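Local coordinates for DNA mismatch repair protein MutS (Thermus aquaticus, PDB 1FW6), which recognises mismatched bases in DNA and binds and slowly hydrolyses ATP, helping to start mismatch repair, at residues Lys709-Ala714 and His726-Gly731; Leu580-Asn585 and Phe693-Phe698. All blocks are in the same frame, centred on the assembly; numbering follows the deposited sequence.

Contact 1. Residues Lys709-Ala714 and His726-Gly731; sequences KNLHVA and HQVLPG. With ADP (adenosine-5'-diphosphate), chain H.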
loop_
_atom_site.group_PDB
_atom_site.type_symbol
_atom_site.label_atom_id
_atom_site.label_comp_id
_atom_site.label_asym_id
_atom_site.label_seq_id
_atom_site.Cartn_x
_atom_site.Cartn_y
_atom_site.Cartn_z
ATOM N N LYS C 709 -16.010 39.635 -21.283
ATOM C CA LYS C 709 -15.682 39.038 -22.569
ATOM C C LYS C 709 -16.315 37.642 -22.620
ATOM O O LYS C 709 -16.614 37.065 -21.580
ATOM C CB LYS C 709 -14.163 38.973 -22.719
ATOM C CG LYS C 709 -13.678 38.673 -24.125
ATOM C CD LYS C 709 -12.130 38.692 -24.232
ATOM C CE LYS C 709 -11.561 40.112 -24.246
ATOM N NZ LYS C 709 -10.162 40.163 -24.774
ATOM N N ASN C 710 -16.532 37.108 -23.822
ATOM C CA ASN C 710 -17.159 35.789 -23.978
ATOM C C ASN C 710 -16.401 34.837 -24.872
ATOM O O ASN C 710 -15.950 35.213 -25.954
ATOM C CB ASN C 710 -18.579 35.928 -24.528
ATOM C CG ASN C 710 -19.603 36.142 -23.439
ATOM O OD1 ASN C 710 -19.746 35.314 -22.546
ATOM N ND2 ASN C 710 -20.323 37.256 -23.505
ATOM N N LEU C 711 -16.265 33.600 -24.407
ATOM C CA LEU C 711 -15.580 32.551 -25.157
ATOM C C LEU C 711 -16.417 31.276 -25.092
ATOM O O LEU C 711 -17.231 31.081 -24.167
ATOM C CB LEU C 711 -14.186 32.289 -24.576
ATOM C CG LEU C 711 -13.197 33.457 -24.515
ATOM C CD1 LEU C 711 -11.928 33.013 -23.851
ATOM C CD2 LEU C 711 -12.898 33.962 -25.904
ATOM N N HIS C 712 -16.221 30.408 -26.079
ATOM C CA HIS C 712 -16.980 29.166 -26.131
ATOM C C HIS C 712 -16.262 28.064 -26.891
ATOM O O HIS C 712 -15.428 28.329 -27.753
ATOM C CB HIS C 712 -18.339 29.418 -26.790
ATOM C CG HIS C 712 -18.260 29.639 -28.272
ATOM N ND1 HIS C 712 -17.580 30.700 -28.839
ATOM C CD2 HIS C 712 -18.745 28.912 -29.310
ATOM C CE1 HIS C 712 -17.649 30.614 -30.153
ATOM N NE2 HIS C 712 -18.349 29.538 -30.467
ATOM N N VAL C 713 -16.577 26.823 -26.545
ATOM C CA VAL C 713 -16.026 25.665 -27.241
ATOM C C VAL C 713 -17.251 25.102 -27.942
ATOM O O VAL C 713 -18.373 25.445 -27.576
ATOM C CB VAL C 713 -15.449 24.613 -26.271
ATOM C CG1 VAL C 713 -14.148 25.114 -25.689
ATOM C CG2 VAL C 713 -16.440 24.319 -25.166
ATOM N N ALA C 714 -17.075 24.240 -28.931
ATOM C CA ALA C 714 -18.261 23.754 -29.614
ATOM C C ALA C 714 -18.302 22.293 -30.020
ATOM O O ALA C 714 -17.321 21.556 -29.912
ATOM C CB ALA C 714 -18.532 24.626 -30.832
ATOM N N HIS C 726 -11.854 21.174 -30.054
ATOM C CA HIS C 726 -11.379 21.919 -28.906
ATOM C C HIS C 726 -10.988 23.368 -29.163
ATOM O O HIS C 726 -10.344 23.987 -28.323
ATOM C CB HIS C 726 -10.222 21.151 -28.274
ATOM C CG HIS C 726 -10.570 19.741 -27.901
ATOM N ND1 HIS C 726 -11.640 19.428 -27.093
ATOM C CD2 HIS C 726 -9.957 18.566 -28.182
ATOM C CE1 HIS C 726 -11.668 18.122 -26.886
ATOM N NE2 HIS C 726 -10.657 17.577 -27.534
ATOM N N GLN C 727 -11.357 23.916 -30.316
ATOM C CA GLN C 727 -11.028 25.311 -30.587
ATOM C C GLN C 727 -11.802 26.155 -29.595
ATOM O O GLN C 727 -13.008 26.001 -29.461
ATOM C CB GLN C 727 -11.452 25.739 -31.996
ATOM C CG GLN C 727 -10.400 25.627 -33.071
ATOM C CD GLN C 727 -9.976 24.201 -33.290
ATOM O OE1 GLN C 727 -10.812 23.292 -33.298
ATOM N NE2 GLN C 727 -8.671 23.988 -33.476
ATOM N N VAL C 728 -11.113 27.036 -28.886
ATOM C CA VAL C 728 -11.789 27.903 -27.942
ATOM C C VAL C 728 -12.099 29.162 -28.732
ATOM O O VAL C 728 -11.339 30.118 -28.732
ATOM C CB VAL C 728 -10.901 28.232 -26.719
ATOM C CG1 VAL C 728 -11.647 29.158 -25.766
ATOM C CG2 VAL C 728 -10.525 26.953 -25.998
ATOM N N LEU C 729 -13.228 29.132 -29.421
ATOM C CA LEU C 729 -13.672 30.241 -30.251
ATOM C C LEU C 729 -14.289 31.427 -29.498
ATOM O O LEU C 729 -14.896 31.277 -28.431
ATOM C CB LEU C 729 -14.658 29.707 -31.288
ATOM C CG LEU C 729 -14.132 28.513 -32.100
ATOM C CD1 LEU C 729 -15.235 28.001 -33.042
ATOM C CD2 LEU C 729 -12.873 28.934 -32.878
ATOM N N PRO C 730 -14.159 32.630 -30.068
ATOM C CA PRO C 730 -14.682 33.864 -29.482
ATOM C C PRO C 730 -16.190 33.938 -29.584
ATOM O O PRO C 730 -16.777 33.430 -30.538
ATOM C CB PRO C 730 -14.003 34.939 -30.306
ATOM C CG PRO C 730 -14.024 34.327 -31.652
ATOM C CD PRO C 730 -13.590 32.896 -31.397
ATOM N N GLY C 731 -16.807 34.587 -28.604
ATOM C CA GLY C 731 -18.252 34.706 -28.595
ATOM C C GLY C 731 -18.848 33.674 -27.660
ATOM O O GLY C 731 -18.167 32.739 -27.256
HETATM P PB ADP H . -15.353 20.385 -20.180
HETATM O O1B ADP H . -16.537 19.566 -19.779
HETATM O O2B ADP H . -15.214 20.992 -21.503
HETATM O O3B ADP H . -15.091 21.434 -19.002
HETATM P PA ADP H . -12.792 19.084 -20.354
HETATM O O1A ADP H . -11.897 19.195 -19.213
HETATM O O2A ADP H . -12.487 19.844 -21.564
HETATM O O3A ADP H . -14.200 19.405 -19.766
HETATM O "O5'" ADP H . -13.054 17.601 -20.899
HETATM C "C5'" ADP H . -11.874 16.773 -20.884
HETATM C "C4'" ADP H . -11.320 15.934 -22.007
HETATM O "O4'" ADP H . -11.201 16.734 -23.203
HETATM C "C3'" ADP H . -9.884 15.871 -21.502
HETATM O "O3'" ADP H . -9.667 14.728 -20.675
HETATM C "C2'" ADP H . -8.987 15.894 -22.707
HETATM O "O2'" ADP H . -8.725 14.578 -23.162
HETATM C "C1'" ADP H . -9.864 16.706 -23.680
HETATM N N9 ADP H . -9.397 18.061 -24.014
HETATM C C8 ADP H . -9.847 19.270 -23.538
HETATM N N7 ADP H . -9.288 20.329 -24.048
HETATM C C5 ADP H . -8.375 19.794 -24.928
HETATM C C6 ADP H . -7.438 20.361 -25.852
HETATM N N6 ADP H . -7.302 21.666 -25.992
HETATM N N1 ADP H . -6.646 19.560 -26.629
HETATM C C2 ADP H . -6.778 18.211 -26.510
HETATM N N3 ADP H . -7.638 17.575 -25.678
HETATM C C4 ADP H . -8.408 18.399 -24.911
#
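His712 and Leu729 form an antiparallel hydrogen-bonded pair where the short strand 729-730 runs beside strand 708-718. His712 N donates to Leu729 O at 2.8 Å, whereas the return bond from Leu729 N to His712 O is weak. Two residues along, Gly731 N donates to Asn710 O at 2.9 Å. The His712 ring runs obliquely across Leu729, with His712 CE1 3.3 Å from Leu729 CB: CG lies between the backbone N and the carbonyl carbon (chi1 73°), which brings ND1 within 2.6 Å of Gly731 O for a weak hydrogen bond and sets the ring edge beside Pro730 O. Glycine suits position 731, because a CB there would jam against the carbonyl of Pro730. Branched aliphatic side chains pack nearby: Leu711 CB meets Val728 CG1 at 4.2 Å, Val728 CG2 touches Val713 CG1 at 4.1 Å, and Phe592 of helix 589-603 packs on both Leu711 and Val728. Beyond the paired residues, His726 turns away from 709-714 and lays one imidazole face against the adenine, with ADP C4 3.5 Å above the plane of the His726 ring and over its centre. Its ND1 donates to Ala587 O, fixing the ring's rotation. With an alanine here, the adenine is likely to lose the ring stacked on it and Ala587 O its donor. The imidazole thus offers a flat face to the base and an N-H to Ala587 of the phosphate-binding loop, while the Asn570 side-chain amide holds the backbone on either side of Gln727, at His726 O and Val728 N.

Contact 2. Residues Leu580-Asn585 and Phe693-Phe698; sequences LITGPN and FATHYF. With ADP (adenosine-5'-diphosphate), chain H; SO4 (sulfate ion), chain F.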
loop_
_atom_site.group_PDB
_atom_site.type_symbol
_atom_site.label_atom_id
_atom_site.label_comp_id
_atom_site.label_asym_id
_atom_site.label_seq_id
_atom_site.Cartn_x
_atom_site.Cartn_y
_atom_site.Cartn_z
ATOM N N LEU C 580 -16.123 34.761 -19.451
ATOM C CA LEU C 580 -16.986 33.604 -19.317
ATOM C C LEU C 580 -16.696 32.655 -20.457
ATOM O O LEU C 580 -16.444 33.080 -21.584
ATOM C CB LEU C 580 -18.432 34.043 -19.378
ATOM C CG LEU C 580 -18.736 35.065 -18.298
ATOM C CD1 LEU C 580 -19.792 36.034 -18.798
ATOM C CD2 LEU C 580 -19.157 34.351 -17.032
ATOM N N ILE C 581 -16.719 31.364 -20.156
ATOM C CA ILE C 581 -16.461 30.338 -21.159
ATOM C C ILE C 581 -17.640 29.394 -21.138
ATOM O O ILE C 581 -17.930 28.767 -20.121
ATOM C CB ILE C 581 -15.163 29.562 -20.837
ATOM C CG1 ILE C 581 -14.010 30.557 -20.725
ATOM C CG2 ILE C 581 -14.848 28.540 -21.934
ATOM C CD1 ILE C 581 -12.748 29.964 -20.137
ATOM N N THR C 582 -18.335 29.318 -22.263
ATOM C CA THR C 582 -19.491 28.441 -22.379
ATOM C C THR C 582 -19.317 27.401 -23.486
ATOM O O THR C 582 -18.319 27.395 -24.204
ATOM C CB THR C 582 -20.747 29.264 -22.632
ATOM O OG1 THR C 582 -20.412 30.388 -23.452
ATOM C CG2 THR C 582 -21.323 29.756 -21.326
ATOM N N GLY C 583 -20.282 26.508 -23.620
ATOM C CA GLY C 583 -20.155 25.485 -24.638
ATOM C C GLY C 583 -20.322 24.110 -24.025
ATOM O O GLY C 583 -20.148 23.921 -22.818
ATOM N N PRO C 584 -20.630 23.113 -24.853
ATOM C CA PRO C 584 -20.845 21.719 -24.452
ATOM C C PRO C 584 -19.763 21.031 -23.628
ATOM O O PRO C 584 -18.579 21.212 -23.870
ATOM C CB PRO C 584 -21.075 21.025 -25.789
ATOM C CG PRO C 584 -20.219 21.824 -26.715
ATOM C CD PRO C 584 -20.522 23.225 -26.315
ATOM N N ASN C 585 -20.182 20.222 -22.656
ATOM C CA ASN C 585 -19.237 19.479 -21.836
ATOM C C ASN C 585 -18.496 18.447 -22.701
ATOM O O ASN C 585 -19.033 17.941 -23.693
ATOM C CB ASN C 585 -19.970 18.811 -20.672
ATOM C CG ASN C 585 -20.257 19.788 -19.526
ATOM O OD1 ASN C 585 -21.080 19.521 -18.654
ATOM N ND2 ASN C 585 -19.564 20.915 -19.526
ATOM N N PHE C 693 -14.390 32.198 -15.981
ATOM C CA PHE C 693 -15.540 31.533 -15.404
ATOM C C PHE C 693 -16.173 30.579 -16.438
ATOM O O PHE C 693 -16.660 31.015 -17.490
ATOM C CB PHE C 693 -16.532 32.629 -14.959
ATOM C CG PHE C 693 -17.624 32.164 -14.022
ATOM C CD1 PHE C 693 -18.270 33.094 -13.202
ATOM C CD2 PHE C 693 -18.024 30.828 -13.960
ATOM C CE1 PHE C 693 -19.290 32.707 -12.328
ATOM C CE2 PHE C 693 -19.050 30.428 -13.087
ATOM C CZ PHE C 693 -19.681 31.374 -12.270
ATOM N N ALA C 694 -16.141 29.280 -16.156
ATOM C CA ALA C 694 -16.758 28.307 -17.065
ATOM C C ALA C 694 -18.127 28.084 -16.443
ATOM O O ALA C 694 -18.218 27.693 -15.277
ATOM C CB ALA C 694 -15.968 26.997 -17.099
ATOM N N THR C 695 -19.187 28.335 -17.210
ATOM C CA THR C 695 -20.531 28.210 -16.681
ATOM C C THR C 695 -21.491 27.553 -17.653
ATOM O O THR C 695 -21.168 27.365 -18.819
ATOM C CB THR C 695 -21.102 29.620 -16.327
ATOM O OG1 THR C 695 -22.365 29.485 -15.647
ATOM C CG2 THR C 695 -21.313 30.441 -17.606
ATOM N N HIS C 696 -22.675 27.204 -17.151
ATOM C CA HIS C 696 -23.740 26.633 -17.972
ATOM C C HIS C 696 -24.956 27.578 -17.984
ATOM O O HIS C 696 -25.966 27.314 -18.647
ATOM C CB HIS C 696 -24.139 25.252 -17.469
ATOM C CG HIS C 696 -23.329 24.150 -18.067
ATOM N ND1 HIS C 696 -22.017 23.919 -17.717
ATOM C CD2 HIS C 696 -23.621 23.257 -19.041
ATOM C CE1 HIS C 696 -21.534 22.931 -18.452
ATOM N NE2 HIS C 696 -22.488 22.514 -19.263
ATOM N N TYR C 697 -24.844 28.682 -17.244
ATOM C CA TYR C 697 -25.898 29.683 -17.199
ATOM C C TYR C 697 -25.555 30.665 -18.298
ATOM O O TYR C 697 -24.706 31.536 -18.120
ATOM C CB TYR C 697 -25.920 30.420 -15.861
ATOM C CG TYR C 697 -26.031 29.512 -14.670
ATOM C CD1 TYR C 697 -25.047 29.500 -13.691
ATOM C CD2 TYR C 697 -27.106 28.651 -14.529
ATOM C CE1 TYR C 697 -25.129 28.644 -12.592
ATOM C CE2 TYR C 697 -27.205 27.792 -13.443
ATOM C CZ TYR C 697 -26.210 27.789 -12.476
ATOM O OH TYR C 697 -26.279 26.912 -11.413
ATOM N N PHE C 698 -26.199 30.504 -19.446
ATOM C CA PHE C 698 -25.953 31.390 -20.575
ATOM C C PHE C 698 -26.267 32.824 -20.190
ATOM O O PHE C 698 -25.763 33.764 -20.800
ATOM C CB PHE C 698 -26.804 30.962 -21.780
ATOM C CG PHE C 698 -26.230 29.795 -22.552
ATOM C CD1 PHE C 698 -25.227 28.998 -22.000
ATOM C CD2 PHE C 698 -26.702 29.489 -23.819
ATOM C CE1 PHE C 698 -24.709 27.918 -22.694
ATOM C CE2 PHE C 698 -26.189 28.406 -24.524
ATOM C CZ PHE C 698 -25.188 27.619 -23.960
HETATM P PB ADP H . -15.353 20.385 -20.180
HETATM O O1B ADP H . -16.537 19.566 -19.779
HETATM O O2B ADP H . -15.214 20.992 -21.503
HETATM O O3B ADP H . -15.091 21.434 -19.002
HETATM P PA ADP H . -12.792 19.084 -20.354
HETATM O O1A ADP H . -11.897 19.195 -19.213
HETATM O O2A ADP H . -12.487 19.844 -21.564
HETATM O O3A ADP H . -14.200 19.405 -19.766
HETATM O "O5'" ADP H . -13.054 17.601 -20.899
HETATM C "C5'" ADP H . -11.874 16.773 -20.884
HETATM C "C4'" ADP H . -11.320 15.934 -22.007
HETATM O "O4'" ADP H . -11.201 16.734 -23.203
HETATM C "C3'" ADP H . -9.884 15.871 -21.502
HETATM O "O3'" ADP H . -9.667 14.728 -20.675
HETATM C "C2'" ADP H . -8.987 15.894 -22.707
HETATM O "O2'" ADP H . -8.725 14.578 -23.162
HETATM C "C1'" ADP H . -9.864 16.706 -23.680
HETATM N N9 ADP H . -9.397 18.061 -24.014
HETATM C C8 ADP H . -9.847 19.270 -23.538
HETATM N N7 ADP H . -9.288 20.329 -24.048
HETATM C C5 ADP H . -8.375 19.794 -24.928
HETATM C C6 ADP H . -7.438 20.361 -25.852
HETATM N N6 ADP H . -7.302 21.666 -25.992
HETATM N N1 ADP H . -6.646 19.560 -26.629
HETATM C C2 ADP H . -6.778 18.211 -26.510
HETATM N N3 ADP H . -7.638 17.575 -25.678
HETATM C C4 ADP H . -8.408 18.399 -24.911
HETATM S S SO4 F . -24.053 20.781 -22.127
HETATM O O1 SO4 F . -24.583 19.620 -21.401
HETATM O O2 SO4 F . -24.036 20.501 -23.569
HETATM O O3 SO4 F . -24.933 21.936 -21.841
HETATM O O4 SO4 F . -22.671 21.036 -21.674
#
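The Walker A loop, the phosphate-binding turn of P-loop ATPases, begins here at the end of strand 578-582, alongside the parallel strand 690-694. Ile581 N donates to Phe693 O at 2.7 Å and Thr695 N to Ile581 O at 3.2 Å, so Ile581 straddles Ala694, as in a parallel sheet. Leu580 CD2 lies beside Phe693 CB at 3.8 Å, two bulky apolar groups pointing the same way. Next along, the Thr582 methyl, CG2, packs on Thr695 CG2 (3.8 Å) and on the Phe698 ring, while Thr582 OG1 accepts from Ala733 N. Thr695 OG1 receives Tyr697 N in an ST turn that bends the chain past His696, probably the switch histidine of ABC ATPases. A sulfate, probably from the crystallisation liquor, bridges the two segments: its O4 accepts from His696 NE2 and from Asn585 N, each at 2.8 Å. The Asn585 amide meets the edge of the His696 ring, the planes 63° apart, and its ND2 comes within 3.3 Å of ADP O1B. His696 ND1 is hydrogen-bonded to Glu663 OE1, which fixes the ring, and Thr668 of the second subunit also binds the sulfate, consistent with a composite active site. Helix 589-603 covers Ile581, helix 698-702 covers Leu580, Phe693 and Thr695, and strand 708-718 borders strand 578-582.

From the N terminus, contact 2 comes first: residues 580-585 meet 693-698 across 107 intervening residues that include helices 589-603, 638-652 and 670-687 and the parallel strands 621-625 and 657-662. The chain then passes through helix 698-702 into strand 708-718, where contact 1 opens; it closes after 11 residues, mostly strand, when 726-731 returns antiparallel. The loops are therefore in series, neither enclosing nor crossing the other. They meet edge to edge in the sheet, since strand 708-718 neighbours 578-582, with Leu711 N near Leu580 O and Leu711 O near Thr582 N as probable hydrogen bonds. Both tie strands of one sheet, contact 2 reaching the phosphate end of ADP and contact 1 its adenine.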